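Orotate phosphoribosyltransferase (Aeropyrum pernix, PDB 2YZK) probably catalyses the transfer of a ribosyl phosphate group from 5-phosphoribose 1-diphosphate to orotate, giving orotidine 5'-monophosphate in de novo pyrimidine biosynthesis. Local coordinates at residues A[120-125]-A[151-156]; A[136-141]-A[157-162]. All coordinates share one frame; numbering follows the deposited sequence.

Overall arrangement
The two contacts are stacked in adjoining layers of the phosphoribosyltransferase fold: contact 1 packs helix 120-131 on helix 149-154 and the turn after it, and contact 2 pairs strands 135-141 and 159-162, which follow those helices in the chain. Their centres lie 9 Å apart and they touch directly. I122 CG2 stands 3.9 Å from A139 CB, and L153 CD1 lies 4.0 Å from L160 CB, so the helix pair rests on the face of the strand pair that carries A139 and L160. Contact 1 reaches the predicted phosphoribosyl diphosphate site through T120 and S121. Contact 2 comes near it at V141, whose side chain is about 4 Å from that of D113.

Contact 1: residues A[120-125]-A[151-156]; sequences TSIAKS and ELLARM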
ATOM      1  N   THR A 120      13.298  14.481  -0.196  1.00 14.43           N
ATOM      2  CA  THR A 120      12.991  14.658  -1.614  1.00 15.59           C
ATOM      3  C   THR A 120      11.847  13.787  -2.136  1.00 14.92           C
ATOM      4  O   THR A 120      11.090  14.219  -3.008  1.00 14.74           O
ATOM      5  CB  THR A 120      14.249  14.424  -2.499  1.00 15.76           C
ATOM      6  OG1 THR A 120      14.870  13.184  -2.144  1.00 19.05           O
ATOM      7  CG2 THR A 120      15.247  15.556  -2.313  1.00 15.16           C
ATOM      8  N   SER A 121      11.713  12.569  -1.619  1.00 15.01           N
ATOM      9  CA  SER A 121      10.638  11.694  -2.071  1.00 14.02           C
ATOM     10  C   SER A 121       9.297  12.294  -1.655  1.00 14.78           C
ATOM     11  O   SER A 121       8.315  12.228  -2.395  1.00 12.98           O
ATOM     12  CB  SER A 121      10.793  10.287  -1.478  1.00 16.80           C
ATOM     13  OG  SER A 121      10.759  10.314  -0.061  1.00 19.12           O
ATOM     14  N   ILE A 122       9.266  12.885  -0.465  1.00 12.63           N
ATOM     15  CA  ILE A 122       8.049  13.506   0.034  1.00 13.69           C
ATOM     16  C   ILE A 122       7.791  14.786  -0.756  1.00 12.88           C
ATOM     17  O   ILE A 122       6.658  15.070  -1.137  1.00 13.22           O
ATOM     18  CB  ILE A 122       8.181  13.825   1.540  1.00 13.28           C
ATOM     19  CG1 ILE A 122       8.362  12.512   2.315  1.00 12.84           C
ATOM     20  CG2 ILE A 122       6.947  14.578   2.034  1.00 13.64           C
ATOM     21  CD1 ILE A 122       8.770  12.619   3.779  1.00 15.50           C
ATOM     22  N   ALA A 123       8.857  15.542  -1.011  1.00 13.89           N
ATOM     23  CA  ALA A 123       8.757  16.790  -1.763  1.00 14.49           C
ATOM     24  C   ALA A 123       8.125  16.560  -3.134  1.00 15.26           C
ATOM     25  O   ALA A 123       7.284  17.349  -3.581  1.00 15.61           O
ATOM     26  CB  ALA A 123      10.145  17.415  -1.924  1.00 15.01           C
ATOM     27  N   LYS A 124       8.536  15.482  -3.799  1.00 13.90           N
ATOM     28  CA  LYS A 124       8.000  15.148  -5.116  1.00 15.78           C
ATOM     29  C   LYS A 124       6.499  14.877  -5.035  1.00 14.57           C
ATOM     30  O   LYS A 124       5.735  15.311  -5.900  1.00 13.61           O
ATOM     31  CB  LYS A 124       8.722  13.923  -5.698  1.00 18.62           C
ATOM     32  CG  LYS A 124      10.165  14.190  -6.105  1.00 22.31           C
ATOM     33  CD  LYS A 124      10.784  12.996  -6.832  1.00 25.38           C
ATOM     34  CE  LYS A 124      12.137  13.355  -7.432  1.00 27.11           C
ATOM     35  NZ  LYS A 124      12.670  12.299  -8.352  1.00 28.83           N
ATOM     36  N   SER A 125       6.071  14.174  -3.993  1.00 13.46           N
ATOM     37  CA  SER A 125       4.652  13.871  -3.831  1.00 13.57           C
ATOM     38  C   SER A 125       3.867  15.158  -3.602  1.00 12.49           C
ATOM     39  O   SER A 125       2.745  15.308  -4.097  1.00 10.31           O
ATOM     40  CB  SER A 125       4.445  12.911  -2.655  1.00 13.87           C
ATOM     41  OG  SER A 125       5.148  11.702  -2.878  1.00 18.59           O
ATOM     42  N   GLU A 151      14.078  20.356   7.110  1.00 14.64           N
ATOM     43  CA  GLU A 151      14.516  21.650   6.599  1.00 15.17           C
ATOM     44  C   GLU A 151      14.124  21.834   5.139  1.00 14.76           C
ATOM     45  O   GLU A 151      13.683  22.915   4.732  1.00 14.28           O
ATOM     46  CB  GLU A 151      16.037  21.786   6.729  1.00 17.52           C
ATOM     47  CG  GLU A 151      16.567  21.884   8.154  1.00 21.78           C
ATOM     48  CD  GLU A 151      16.303  20.643   8.985  1.00 22.62           C
ATOM     49  OE1 GLU A 151      16.395  19.518   8.444  1.00 22.60           O
ATOM     50  OE2 GLU A 151      16.018  20.797  10.192  1.00 26.58           O
ATOM     51  N   LEU A 152      14.290  20.777   4.348  1.00 14.48           N
ATOM     52  CA  LEU A 152      13.959  20.825   2.934  1.00 14.92           C
ATOM     53  C   LEU A 152      12.467  21.068   2.747  1.00 15.65           C
ATOM     54  O   LEU A 152      12.065  21.912   1.943  1.00 14.81           O
ATOM     55  CB  LEU A 152      14.384  19.521   2.242  1.00 16.22           C
ATOM     56  CG  LEU A 152      14.149  19.409   0.731  1.00 17.31           C
ATOM     57  CD1 LEU A 152      15.182  18.480   0.115  1.00 18.84           C
ATOM     58  CD2 LEU A 152      12.743  18.895   0.456  1.00 15.85           C
ATOM     59  N   LEU A 153      11.647  20.341   3.498  1.00 14.30           N
ATOM     60  CA  LEU A 153      10.202  20.496   3.392  1.00 15.40           C
ATOM     61  C   LEU A 153       9.739  21.852   3.924  1.00 15.00           C
ATOM     62  O   LEU A 153       8.782  22.430   3.415  1.00 16.12           O
ATOM     63  CB  LEU A 153       9.493  19.358   4.137  1.00 13.01           C
ATOM     64  CG  LEU A 153       9.648  17.991   3.459  1.00 15.14           C
ATOM     65  CD1 LEU A 153       9.157  16.895   4.391  1.00 14.66           C
ATOM     66  CD2 LEU A 153       8.885  17.974   2.141  1.00 14.40           C
ATOM     67  N   ALA A 154      10.425  22.364   4.941  1.00 15.80           N
ATOM     68  CA  ALA A 154      10.062  23.651   5.517  1.00 17.25           C
ATOM     69  C   ALA A 154      10.218  24.743   4.472  1.00 18.88           C
ATOM     70  O   ALA A 154       9.464  25.718   4.464  1.00 18.53           O
ATOM     71  CB  ALA A 154      10.941  23.958   6.727  1.00 16.84           C
ATOM     72  N   ARG A 155      11.194  24.569   3.586  1.00 20.91           N
ATOM     73  CA  ARG A 155      11.453  25.548   2.537  1.00 25.27           C
ATOM     74  C   ARG A 155      10.397  25.559   1.440  1.00 26.01           C
ATOM     75  O   ARG A 155      10.390  26.453   0.596  1.00 26.22           O
ATOM     76  CB  ARG A 155      12.843  25.333   1.929  1.00 27.10           C
ATOM     77  CG  ARG A 155      13.977  25.799   2.836  1.00 30.89           C
ATOM     78  CD  ARG A 155      15.307  25.872   2.098  1.00 34.53           C
ATOM     79  NE  ARG A 155      15.878  24.558   1.811  1.00 37.74           N
ATOM     80  CZ  ARG A 155      16.334  23.720   2.739  1.00 38.61           C
ATOM     81  NH1 ARG A 155      16.286  24.057   4.021  1.00 40.06           N
ATOM     82  NH2 ARG A 155      16.847  22.550   2.383  1.00 38.75           N
HETATM   83  N   MSE A 156       9.510  24.567   1.439  1.00 23.70           N
HETATM   84  CA  MSE A 156       8.445  24.537   0.446  1.00 20.52           C
HETATM   85  C   MSE A 156       7.085  24.547   1.142  1.00 17.66           C
HETATM   86  O   MSE A 156       6.102  24.018   0.631  1.00 17.01           O
HETATM   87  CB  MSE A 156       8.582  23.329  -0.495  1.00 24.83           C
HETATM   88  CG  MSE A 156       8.420  21.958   0.123  1.00 29.10           C
HETATM   89 SE   MSE A 156       8.690  20.657  -1.130  1.00 37.92          SE
HETATM   90  CE  MSE A 156       7.061  20.571  -1.890  1.00 32.93           C
TER
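The methyl group of A123 meets two side chains of 151-156 at once: its CB lies 3.6 Å from the selenium SE of M156, a selenomethionine, and 3.8 Å from CD2 of L152. M156 bends at its third torsion (chi3 -84°), which turns the terminal methyl against the backbone of helix 120-131, with CE 3.6 Å from the carbonyl oxygen O of A123. The selenomethionine therefore covers both the side chain and the backbone of this alanine.

L152 divides its two branches between successive turns of the opposing helix. While CD2 faces A123, CD1 approaches the methyl CG2 of T120 at 3.8 Å, the two side chains crossing at about a right angle. L152 CG stands opposite its own backbone N (chi1 -178°), which carries the isobutyl group out toward 120-125. L153 fills the inner side of the interface. Its CD2 sits 3.9 Å from CG2 of I122 and 4.0 Å from the backbone N of A123; I122 and L153 again meet crosswise. No hydrogen bond links the two segments, so the interface is held by apolar packing.

The hydroxyl of T120 turns to another partner: OG1 hydrogen-bonds to OG1 of T118, while its methyl serves the helix contact. Farther along, the carbonyl of M156 accepts a bond from R130, which ties the end of 151-156 to the later part of helix 120-131.

I122 also packs on V111, A139 and V141 of the parallel sheet. The arrangement is that of neighbouring helices on one face of the Rossmann-like type I phosphoribosyltransferase core, with T120 and S121 at the predicted phosphoribosyl diphosphate site.

Contact 2: residues A[136-141]-A[157-162]; sequences VGTALV and GVRLVS
Strands 136-141 and 159-162 form the edge pair of the parallel sheet in the phosphoribosyltransferase core. R159 N donates to G137 O at 2.8 Å, and A139 N returns a bond to R159 O. The pattern repeats as V161 N binds A139 O and V141 N binds V161 O, both nearly along the C=O axis.

On one face, T138 and R159 lie side by side and point the same way. T138 OG1 stands at the edge of the guanidinium, near its plane, 3.5 Å from R159 NH2, and D55 OD1 joins the two, accepting a hydrogen bond from T138 OG1 and forming a salt bridge with R159 NH2. The R159 chain bends at its third torsion (chi3 59°), turning the guanidinium over V161, whose CG2 lies 3.6 Å from the plane, over its centre. A valine in place of T138, lacking the hydroxyl, would probably leave D55 with one polar partner fewer and the guanidinium less firmly placed.

On the other face, A139 CB fits between V158 CG1 and L160 CD1, each 4.0 Å away. Helices 120-131 and 149-154 cover this face, helix 38-58 packs on L140 and V161 across the sheet, and strand 108-113 flanks 136-141 on its far side.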
ATOM      1  N   VAL A 136      -1.624  20.896   0.772  1.00 13.18           N
ATOM      2  CA  VAL A 136      -0.950  20.074   1.764  1.00 13.56           C
ATOM      3  C   VAL A 136       0.122  20.863   2.502  1.00 14.56           C
ATOM      4  O   VAL A 136       0.969  21.512   1.884  1.00 14.75           O
ATOM      5  CB  VAL A 136      -0.323  18.821   1.094  1.00 14.47           C
ATOM      6  CG1 VAL A 136       0.489  19.221  -0.125  1.00 15.01           C
ATOM      7  CG2 VAL A 136       0.543  18.076   2.089  1.00 14.78           C
ATOM      8  N   GLY A 137       0.074  20.814   3.830  1.00 14.04           N
ATOM      9  CA  GLY A 137       1.053  21.535   4.625  1.00 13.80           C
ATOM     10  C   GLY A 137       1.692  20.673   5.692  1.00 12.94           C
ATOM     11  O   GLY A 137       2.535  21.144   6.452  1.00 13.27           O
ATOM     12  N   THR A 138       1.292  19.407   5.748  1.00 11.42           N
ATOM     13  CA  THR A 138       1.818  18.482   6.741  1.00 11.39           C
ATOM     14  C   THR A 138       2.224  17.143   6.132  1.00 11.28           C
ATOM     15  O   THR A 138       1.504  16.584   5.300  1.00 10.15           O
ATOM     16  CB  THR A 138       0.762  18.202   7.835  1.00 12.47           C
ATOM     17  OG1 THR A 138       0.403  19.432   8.478  1.00 12.99           O
ATOM     18  CG2 THR A 138       1.300  17.219   8.870  1.00 12.67           C
ATOM     19  N   ALA A 139       3.387  16.649   6.549  1.00 10.26           N
ATOM     20  CA  ALA A 139       3.907  15.356   6.113  1.00  9.39           C
ATOM     21  C   ALA A 139       4.118  14.590   7.414  1.00 10.24           C
ATOM     22  O   ALA A 139       4.718  15.104   8.361  1.00  9.91           O
ATOM     23  CB  ALA A 139       5.227  15.520   5.364  1.00 10.92           C
ATOM     24  N   LEU A 140       3.618  13.361   7.452  1.00  9.45           N
ATOM     25  CA  LEU A 140       3.691  12.535   8.641  1.00 10.26           C
ATOM     26  C   LEU A 140       4.468  11.253   8.371  1.00  9.59           C
ATOM     27  O   LEU A 140       4.202  10.561   7.395  1.00  9.05           O
ATOM     28  CB  LEU A 140       2.258  12.216   9.088  1.00  9.97           C
ATOM     29  CG  LEU A 140       2.017  11.137  10.138  1.00 10.54           C
ATOM     30  CD1 LEU A 140       2.599  11.584  11.461  1.00 12.43           C
ATOM     31  CD2 LEU A 140       0.515  10.878  10.257  1.00  9.43           C
ATOM     32  N   VAL A 141       5.437  10.954   9.233  1.00  8.77           N
ATOM     33  CA  VAL A 141       6.236   9.744   9.091  1.00  9.72           C
ATOM     34  C   VAL A 141       6.414   9.067  10.446  1.00  7.96           C
ATOM     35  O   VAL A 141       6.183   9.675  11.490  1.00  9.70           O
ATOM     36  CB  VAL A 141       7.646  10.031   8.502  1.00 10.16           C
ATOM     37  CG1 VAL A 141       7.520  10.734   7.159  1.00 10.10           C
ATOM     38  CG2 VAL A 141       8.464  10.873   9.470  1.00 11.69           C
ATOM     39  N   GLY A 157       7.055  25.162   2.322  1.00 13.86           N
ATOM     40  CA  GLY A 157       5.819  25.291   3.075  1.00 13.91           C
ATOM     41  C   GLY A 157       5.179  24.016   3.591  1.00 12.11           C
ATOM     42  O   GLY A 157       3.953  23.906   3.640  1.00 11.39           O
ATOM     43  N   VAL A 158       6.001  23.055   3.987  1.00 12.18           N
ATOM     44  CA  VAL A 158       5.485  21.798   4.516  1.00 11.65           C
ATOM     45  C   VAL A 158       6.129  21.487   5.868  1.00 11.90           C
ATOM     46  O   VAL A 158       7.351  21.549   6.017  1.00 12.64           O
ATOM     47  CB  VAL A 158       5.750  20.637   3.534  1.00 11.35           C
ATOM     48  CG1 VAL A 158       5.292  19.318   4.155  1.00 11.75           C
ATOM     49  CG2 VAL A 158       5.013  20.892   2.218  1.00 12.14           C
ATOM     50  N   ARG A 159       5.293  21.177   6.854  1.00 12.17           N
ATOM     51  CA  ARG A 159       5.761  20.858   8.198  1.00 12.86           C
ATOM     52  C   ARG A 159       5.872  19.348   8.356  1.00 13.10           C
ATOM     53  O   ARG A 159       4.876  18.635   8.238  1.00 12.13           O
ATOM     54  CB  ARG A 159       4.782  21.402   9.246  1.00 14.75           C
ATOM     55  CG  ARG A 159       5.198  21.107  10.681  1.00 19.75           C
ATOM     56  CD  ARG A 159       4.073  21.362  11.680  1.00 24.44           C
ATOM     57  NE  ARG A 159       2.901  20.551  11.369  1.00 29.02           N
ATOM     58  CZ  ARG A 159       2.019  20.123  12.268  1.00 31.10           C
ATOM     59  NH1 ARG A 159       2.172  20.428  13.550  1.00 32.44           N
ATOM     60  NH2 ARG A 159       0.982  19.389  11.883  1.00 31.34           N
ATOM     61  N   LEU A 160       7.083  18.864   8.615  1.00 11.83           N
ATOM     62  CA  LEU A 160       7.303  17.436   8.801  1.00 10.76           C
ATOM     63  C   LEU A 160       7.090  17.089  10.267  1.00 12.24           C
ATOM     64  O   LEU A 160       7.616  17.763  11.153  1.00 10.40           O
ATOM     65  CB  LEU A 160       8.734  17.052   8.400  1.00 10.29           C
ATOM     66  CG  LEU A 160       9.152  15.595   8.655  1.00 10.09           C
ATOM     67  CD1 LEU A 160       8.399  14.672   7.705  1.00  9.76           C
ATOM     68  CD2 LEU A 160      10.656  15.438   8.454  1.00  9.31           C
ATOM     69  N   VAL A 161       6.302  16.050  10.518  1.00 11.74           N
ATOM     70  CA  VAL A 161       6.050  15.580  11.875  1.00 12.90           C
ATOM     71  C   VAL A 161       6.392  14.091  11.896  1.00 12.55           C
ATOM     72  O   VAL A 161       6.072  13.363  10.956  1.00 11.37           O
ATOM     73  CB  VAL A 161       4.572  15.771  12.280  1.00 15.92           C
ATOM     74  CG1 VAL A 161       4.357  15.246  13.688  1.00 18.75           C
ATOM     75  CG2 VAL A 161       4.197  17.252  12.202  1.00 18.42           C
ATOM     76  N   SER A 162       7.049  13.637  12.959  1.00 12.37           N
ATOM     77  CA  SER A 162       7.428  12.234  13.052  1.00 11.41           C
ATOM     78  C   SER A 162       7.099  11.639  14.410  1.00 10.44           C
ATOM     79  O   SER A 162       7.064  12.348  15.413  1.00 10.24           O
ATOM     80  CB  SER A 162       8.930  12.081  12.796  1.00 13.44           C
ATOM     81  OG  SER A 162       9.684  12.773  13.779  1.00 11.87           O
TER